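Local structure of GrpU microcompartment shell protein (Pectobacterium wasabiae, 4OLP) at residues M41-V44 with P45-Y48; Y48-A51 with D52-S55; A83-N86 with E87-I91. The protein assembles into hexamers that probably tile the shell of a glycyl-radical bacterial microcompartment, and has a binding site for an iron-sulfur cluster that may serve electron transport. All coordinates share one frame; numbering follows the deposited sequence.

Contact 1: residues M41-V44 with P45-Y48; sequences MLPV and PDLY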
loop_
_atom_site.group_PDB
_atom_site.type_symbol
_atom_site.label_atom_id
_atom_site.label_comp_id
_atom_site.label_asym_id
_atom_site.label_seq_id
_atom_site.Cartn_x
_atom_site.Cartn_y
_atom_site.Cartn_z
ATOM N N MET B 41 13.372 -5.140 -11.295
ATOM C CA MET B 41 12.217 -4.349 -10.855
ATOM C C MET B 41 11.888 -3.280 -11.877
ATOM O O MET B 41 12.747 -2.481 -12.254
ATOM C CB MET B 41 12.471 -3.763 -9.486
ATOM C CG MET B 41 12.234 -4.794 -8.411
ATOM S SD MET B 41 12.090 -4.103 -6.760
ATOM C CE MET B 41 13.606 -3.151 -6.647
ATOM N N LEU B 42 10.654 -3.304 -12.362
ATOM C CA LEU B 42 10.254 -2.474 -13.501
ATOM C C LEU B 42 8.924 -1.806 -13.246
ATOM O O LEU B 42 8.073 -2.391 -12.558
ATOM C CB LEU B 42 10.100 -3.334 -14.741
ATOM C CG LEU B 42 11.376 -3.870 -15.379
ATOM C CD1 LEU B 42 11.056 -4.974 -16.388
ATOM C CD2 LEU B 42 12.149 -2.747 -16.047
ATOM N N PRO B 43 8.733 -0.581 -13.804
ATOM C CA PRO B 43 7.386 -0.003 -13.839
ATOM C C PRO B 43 6.491 -0.874 -14.711
ATOM O O PRO B 43 6.996 -1.637 -15.549
ATOM C CB PRO B 43 7.591 1.385 -14.481
ATOM C CG PRO B 43 9.059 1.631 -14.501
ATOM C CD PRO B 43 9.718 0.286 -14.488
ATOM N N VAL B 44 5.182 -0.782 -14.539
ATOM C CA VAL B 44 4.347 -1.816 -15.149
ATOM C C VAL B 44 4.327 -1.743 -16.684
ATOM O O VAL B 44 4.301 -2.789 -17.317
ATOM C CB VAL B 44 2.925 -1.985 -14.513
ATOM C CG1 VAL B 44 2.829 -1.301 -13.152
ATOM C CG2 VAL B 44 1.802 -1.550 -15.456
ATOM N N PRO B 45 4.376 -0.544 -17.285
ATOM C CA PRO B 45 4.408 -0.577 -18.758
ATOM C C PRO B 45 5.618 -1.331 -19.307
ATOM O O PRO B 45 5.472 -2.190 -20.180
ATOM C CB PRO B 45 4.465 0.907 -19.136
ATOM C CG PRO B 45 3.735 1.577 -18.040
ATOM C CD PRO B 45 4.122 0.819 -16.784
ATOM N N ASP B 46 6.790 -1.055 -18.739
ATOM C CA ASP B 46 8.019 -1.766 -19.101
ATOM C C ASP B 46 7.884 -3.264 -18.841
ATOM O O ASP B 46 8.335 -4.076 -19.646
ATOM C CB ASP B 46 9.210 -1.234 -18.299
ATOM C CG ASP B 46 9.762 0.093 -18.839
ATOM O OD1 ASP B 46 9.094 0.765 -19.656
ATOM O OD2 ASP B 46 10.871 0.473 -18.401
ATOM N N LEU B 47 7.248 -3.614 -17.719
ATOM C CA LEU B 47 7.125 -5.001 -17.303
ATOM C C LEU B 47 6.474 -5.843 -18.397
ATOM O O LEU B 47 7.026 -6.849 -18.851
ATOM C CB LEU B 47 6.306 -5.113 -16.036
ATOM C CG LEU B 47 6.247 -6.548 -15.497
ATOM C CD1 LEU B 47 7.128 -6.658 -14.275
ATOM C CD2 LEU B 47 4.831 -6.986 -15.148
ATOM N N TYR B 48 5.306 -5.410 -18.843
ATOM C CA TYR B 48 4.578 -6.142 -19.859
ATOM C C TYR B 48 5.226 -6.018 -21.221
ATOM O O TYR B 48 5.146 -6.950 -22.024
ATOM C CB TYR B 48 3.146 -5.667 -19.926
ATOM C CG TYR B 48 2.424 -5.995 -18.668
ATOM C CD1 TYR B 48 2.284 -7.307 -18.269
ATOM C CD2 TYR B 48 1.904 -5.001 -17.860
ATOM C CE1 TYR B 48 1.622 -7.633 -17.110
ATOM C CE2 TYR B 48 1.242 -5.314 -16.691
ATOM C CZ TYR B 48 1.103 -6.635 -16.329
ATOM O OH TYR B 48 0.444 -6.983 -15.184
#
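Leu42 ends its strand by pressing a forked side chain into the shallow hollow between Asp46 and Leu47 on the first turn of the following helix. Its CG stands anti to the carbonyl carbon (chi1 -72°), which brings both methyls against the turn: CD2 meets CB of Asp46 at 4.0 Å, the two side chains crossing at about a right angle, while CD1 rests 4.0 Å from CA of Leu47. Pro43 adds a flatter bump beside it, its ring atom CD lying 4.1 Å from OD2 of Asp46. The carboxylate is not held by this packing; its OD1 forms a salt bridge with Arg4 of a second subunit.

Farther along, Val44 fits between the next ring and an aromatic side chain. Its CG2 packs 3.6 Å from CD of Pro45 and, on the next turn, 4.0 Å from CE2 of Tyr48. The tyrosine reaches back this far because its CG, too, is anti to the carbonyl carbon (chi1 -66°), which swings the ring toward the start of the helix. One face of that ring receives CD2 of Leu47, 3.8 Å above the plane and displaced toward the rim.

Backbone bonds set the spacing of these bumps. Leu47 N donates to Pro43 O at 2.9 Å, and Tyr48 N reaches Val44 O at 3.2 Å with a nearly straight N-H...O angle of 169°. Beyond the turn, Leu42 and Leu47 both rest on Leu76 of strand 74-80, whereas Val44 packs on Thr75 of the second subunit. With the strand ending at Leu42, Pro43 as N-cap and the helix starting at Val44, this is a tight strand-to-helix junction, from strand 36-42 into helix 44-56 of the BMC domain.

Contact 2: residues Y48-A51 with D52-S55; sequences YFYA and DQAS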
loop_
_atom_site.group_PDB
_atom_site.type_symbol
_atom_site.label_atom_id
_atom_site.label_comp_id
_atom_site.label_asym_id
_atom_site.label_seq_id
_atom_site.Cartn_x
_atom_site.Cartn_y
_atom_site.Cartn_z
ATOM N N TYR B 48 5.306 -5.410 -18.843
ATOM C CA TYR B 48 4.578 -6.142 -19.859
ATOM C C TYR B 48 5.226 -6.018 -21.221
ATOM O O TYR B 48 5.146 -6.950 -22.024
ATOM C CB TYR B 48 3.146 -5.667 -19.926
ATOM C CG TYR B 48 2.424 -5.995 -18.668
ATOM C CD1 TYR B 48 2.284 -7.307 -18.269
ATOM C CD2 TYR B 48 1.904 -5.001 -17.860
ATOM C CE1 TYR B 48 1.622 -7.633 -17.110
ATOM C CE2 TYR B 48 1.242 -5.314 -16.691
ATOM C CZ TYR B 48 1.103 -6.635 -16.329
ATOM O OH TYR B 48 0.444 -6.983 -15.184
ATOM N N PHE B 49 5.877 -4.887 -21.483
ATOM C CA PHE B 49 6.613 -4.732 -22.738
ATOM C C PHE B 49 7.724 -5.768 -22.819
ATOM O O PHE B 49 7.805 -6.533 -23.781
ATOM C CB PHE B 49 7.182 -3.322 -22.904
ATOM C CG PHE B 49 7.945 -3.150 -24.178
ATOM C CD1 PHE B 49 7.278 -3.011 -25.393
ATOM C CD2 PHE B 49 9.330 -3.183 -24.180
ATOM C CE1 PHE B 49 7.989 -2.885 -26.584
ATOM C CE2 PHE B 49 10.040 -3.052 -25.368
ATOM C CZ PHE B 49 9.369 -2.903 -26.566
ATOM N N TYR B 50 8.538 -5.819 -21.780
ATOM C CA TYR B 50 9.650 -6.741 -21.775
ATOM C C TYR B 50 9.233 -8.198 -21.585
ATOM O O TYR B 50 9.895 -9.076 -22.119
ATOM C CB TYR B 50 10.716 -6.292 -20.768
ATOM C CG TYR B 50 11.496 -5.087 -21.261
ATOM C CD1 TYR B 50 12.265 -5.162 -22.415
ATOM C CD2 TYR B 50 11.440 -3.873 -20.579
ATOM C CE1 TYR B 50 12.961 -4.052 -22.866
ATOM C CE2 TYR B 50 12.128 -2.763 -21.023
ATOM C CZ TYR B 50 12.890 -2.852 -22.168
ATOM O OH TYR B 50 13.588 -1.734 -22.600
ATOM N N ALA B 51 8.133 -8.458 -20.872
ATOM C CA ALA B 51 7.605 -9.832 -20.745
ATOM C C ALA B 51 7.201 -10.384 -22.095
ATOM O O ALA B 51 7.547 -11.495 -22.489
ATOM C CB ALA B 51 6.403 -9.870 -19.831
ATOM N N ASP B 52 6.497 -9.546 -22.831
ATOM C CA ASP B 52 5.978 -9.912 -24.115
ATOM C C ASP B 52 7.147 -10.295 -25.034
ATOM O O ASP B 52 7.085 -11.306 -25.744
ATOM C CB ASP B 52 5.192 -8.735 -24.678
ATOM C CG ASP B 52 4.766 -8.954 -26.102
ATOM O OD1 ASP B 52 3.795 -9.707 -26.303
ATOM O OD2 ASP B 52 5.411 -8.370 -27.012
ATOM N N GLN B 53 8.201 -9.477 -25.005
ATOM C CA GLN B 53 9.436 -9.751 -25.722
ATOM C C GLN B 53 9.908 -11.160 -25.385
ATOM O O GLN B 53 10.050 -12.035 -26.251
ATOM C CB GLN B 53 10.526 -8.740 -25.214
ATOM C CG GLN B 53 10.430 -7.277 -25.634
ATOM C CD GLN B 53 10.652 -7.119 -27.104
ATOM O OE1 GLN B 53 9.924 -7.699 -27.906
ATOM N NE2 GLN B 53 11.676 -6.348 -27.478
ATOM N N ALA B 54 10.102 -11.381 -24.096
ATOM C CA ALA B 54 10.591 -12.650 -23.589
ATOM C C ALA B 54 9.690 -13.821 -23.929
ATOM O O ALA B 54 10.175 -14.934 -24.170
ATOM C CB ALA B 54 10.737 -12.579 -22.089
ATOM N N SER B 55 8.382 -13.588 -23.918
ATOM C CA SER B 55 7.454 -14.656 -24.240
ATOM C C SER B 55 7.593 -15.040 -25.708
ATOM O O SER B 55 7.381 -16.201 -26.065
ATOM C CB SER B 55 6.030 -14.241 -23.923
ATOM O OG SER B 55 5.563 -13.317 -24.872
#
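Gln53 turns its CG anti to its own carbonyl carbon; this chi1 (-73°) carries CG back toward the preceding turn, and the bend at chi2 (-67°) turns the amide outward, with NE2 beside the Phe49 ring. The phenylalanine, with CG anti to the backbone N (chi1 180°), leans to meet it. The setting is helix 44-56, an alpha-helix of the BMC domain, and the pair is one turn apart. NE2 of Gln53 approaches CE2 of Phe49 to 4.2 Å, obliquely to the ring. The aliphatic part of the same side chain lies against the neighbouring aromatic, CG being 4.3 Å from CD1 of Tyr50.

The two aromatic rings meet edge to face: CD2 of Phe49 sits 3.8 Å above the Tyr50 ring, over its centre, while CE1 of Tyr50 lies in the plane of the Phe49 ring at its edge. Backbone bonds run from each N-H to the carbonyl four residues earlier. Gln53 N donates to Phe49 O at 3.2 Å and Ala54 N to Tyr50 O at 3.0 Å. Asp52 N bonds to Tyr48 O in the same series.

The helix divides its partners between its own sheet and another chain. Ala51 and Ala54 turn to Val62 of strand 60-65. Asp52 is buried but well supplied with partners: OD1 accepts from Thr10 N and bonds Thr13 OG1, both of a second subunit, and OD2 pairs with Lys56 in a salt bridge. Ser55 likewise bonds Thr10 OG1 of that subunit. Within its own turn, Ser55 points OG back at the helix backbone and donates to the carbonyl O of Asp52 at 2.7 Å.

Contact 3: residues A83-N86 with E87-I91; sequences AAVN and EAMRI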
loop_
_atom_site.group_PDB
_atom_site.type_symbol
_atom_site.label_atom_id
_atom_site.label_comp_id
_atom_site.label_asym_id
_atom_site.label_seq_id
_atom_site.Cartn_x
_atom_site.Cartn_y
_atom_site.Cartn_z
ATOM N N ALA B 83 22.759 -17.857 -21.345
ATOM C CA ALA B 83 22.959 -16.917 -22.446
ATOM C C ALA B 83 21.742 -16.030 -22.643
ATOM O O ALA B 83 21.853 -14.795 -22.664
ATOM C CB ALA B 83 23.252 -17.671 -23.731
ATOM N N ALA B 84 20.586 -16.681 -22.729
ATOM C CA ALA B 84 19.316 -16.012 -22.965
ATOM C C ALA B 84 18.965 -15.035 -21.835
ATOM O O ALA B 84 18.578 -13.889 -22.086
ATOM C CB ALA B 84 18.230 -17.053 -23.120
ATOM N N VAL B 85 19.131 -15.476 -20.595
ATOM C CA VAL B 85 18.791 -14.633 -19.461
ATOM C C VAL B 85 19.674 -13.395 -19.486
ATOM O O VAL B 85 19.180 -12.278 -19.356
ATOM C CB VAL B 85 18.947 -15.379 -18.122
ATOM C CG1 VAL B 85 18.788 -14.426 -16.945
ATOM C CG2 VAL B 85 17.922 -16.498 -18.030
ATOM N N ASN B 86 20.973 -13.601 -19.680
ATOM C CA ASN B 86 21.932 -12.500 -19.761
ATOM C C ASN B 86 21.644 -11.553 -20.889
ATOM O O ASN B 86 21.704 -10.334 -20.715
ATOM C CB ASN B 86 23.339 -13.019 -19.953
ATOM C CG ASN B 86 23.921 -13.565 -18.684
ATOM O OD1 ASN B 86 23.826 -12.951 -17.619
ATOM N ND2 ASN B 86 24.549 -14.708 -18.791
ATOM N N GLU B 87 21.333 -12.105 -22.048
ATOM C CA GLU B 87 20.949 -11.275 -23.141
ATOM C C GLU B 87 19.755 -10.408 -22.790
ATOM O O GLU B 87 19.755 -9.240 -23.129
ATOM C CB GLU B 87 20.601 -12.106 -24.339
ATOM C CG GLU B 87 20.205 -11.219 -25.510
ATOM C CD GLU B 87 19.868 -11.954 -26.796
ATOM O OE1 GLU B 87 19.673 -13.191 -26.822
ATOM O OE2 GLU B 87 19.779 -11.252 -27.811
ATOM N N ALA B 88 18.745 -10.990 -22.134
ATOM C CA ALA B 88 17.512 -10.289 -21.830
ATOM C C ALA B 88 17.778 -9.144 -20.870
ATOM O O ALA B 88 17.316 -8.040 -21.093
ATOM C CB ALA B 88 16.487 -11.256 -21.253
ATOM N N MET B 89 18.556 -9.402 -19.824
ATOM C CA MET B 89 18.882 -8.372 -18.824
ATOM C C MET B 89 19.661 -7.220 -19.435
ATOM O O MET B 89 19.498 -6.067 -19.036
ATOM C CB MET B 89 19.699 -8.957 -17.673
ATOM C CG MET B 89 18.997 -10.062 -16.915
ATOM S SD MET B 89 17.414 -9.590 -16.223
ATOM C CE MET B 89 17.946 -8.946 -14.640
ATOM N N ARG B 90 20.503 -7.553 -20.407
ATOM C CA ARG B 90 21.235 -6.568 -21.166
ATOM C C ARG B 90 20.288 -5.667 -21.958
ATOM O O ARG B 90 20.298 -4.455 -21.796
ATOM C CB ARG B 90 22.169 -7.262 -22.144
ATOM C CG ARG B 90 23.485 -6.539 -22.206
ATOM C CD ARG B 90 24.150 -6.726 -23.545
ATOM N NE ARG B 90 23.438 -6.043 -24.639
ATOM C CZ ARG B 90 22.779 -6.653 -25.625
ATOM N NH1 ARG B 90 22.721 -7.984 -25.694
ATOM N NH2 ARG B 90 22.165 -5.928 -26.561
ATOM N N ILE B 91 19.446 -6.283 -22.791
ATOM C CA ILE B 91 18.442 -5.578 -23.588
ATOM C C ILE B 91 17.584 -4.652 -22.735
ATOM O O ILE B 91 17.168 -3.589 -23.185
ATOM C CB ILE B 91 17.519 -6.580 -24.304
ATOM C CG1 ILE B 91 18.306 -7.348 -25.371
ATOM C CG2 ILE B 91 16.290 -5.902 -24.891
ATOM C CD1 ILE B 91 17.493 -7.958 -26.499
#
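Val85 and Met89, one helical turn apart, supply the apolar side-chain contact here, CG1 of the valine lying 4.4 Å from CG of the methionine. Met89 sets its CG anti to the carbonyl carbon (chi1 -60°), which places CG 3.3 Å from Val85 O on the preceding turn. Bends at chi2 (-57°) and chi3 then carry the sulfur end away from residues 83-86. Both residues are buried on the sheet-facing side of helix 82-92, which packs on the antiparallel sheet of the BMC domain: Met89 touches Lys3 and Ile5 of strand 3-7 and Ile40 of strand 36-42, and Val85 rests on Ala36.

Glu87 has the contrasting shape. Its CG is anti to the backbone N (chi1 -179°) and the chain continues extended, sending the carboxylate outward from the helix; only the root stays close, CB standing 3.4 Å from Ala83 O. Arg90 also touches through its root, CB lying 3.4 Å from Asn86 O, but its chain bends at chi3 and leads away on the exposed side. Asn86 sends its side chain the other way along the helix, with CG beside its backbone N, and packs on Ile5. On the other side of the helix the methyl of Ala88 lies 3.4 Å from Val85 O. Regular backbone bonds hold the spacing: Glu87 N donates to Ala83 O at 2.8 Å, Met89 N to Val85 O at 3.0 Å, and Arg90 N to Asn86 O in the same manner.

In the fold
Contact 1 leads from strand 36-42 into helix 44-56 and contact 2 follows along that helix, their centres 9 Å apart; they share Tyr48, which closes the first and opens the second. Both are also pressed against the same second subunit, so this helix forms part of the interface within the hexamer. Contact 3 lies on the other long helix, 82-92, and touches no other chain of the assembly. Its centre is 13 Å from that of contact 2 and 16 Å from that of contact 1. The two helices meet loosely where Tyr50 OH packs 4.1 Å from Ile91 O, whereas contacts 1 and 3 do not touch. No iron-sulfur cluster is bound in this ligand-free structure.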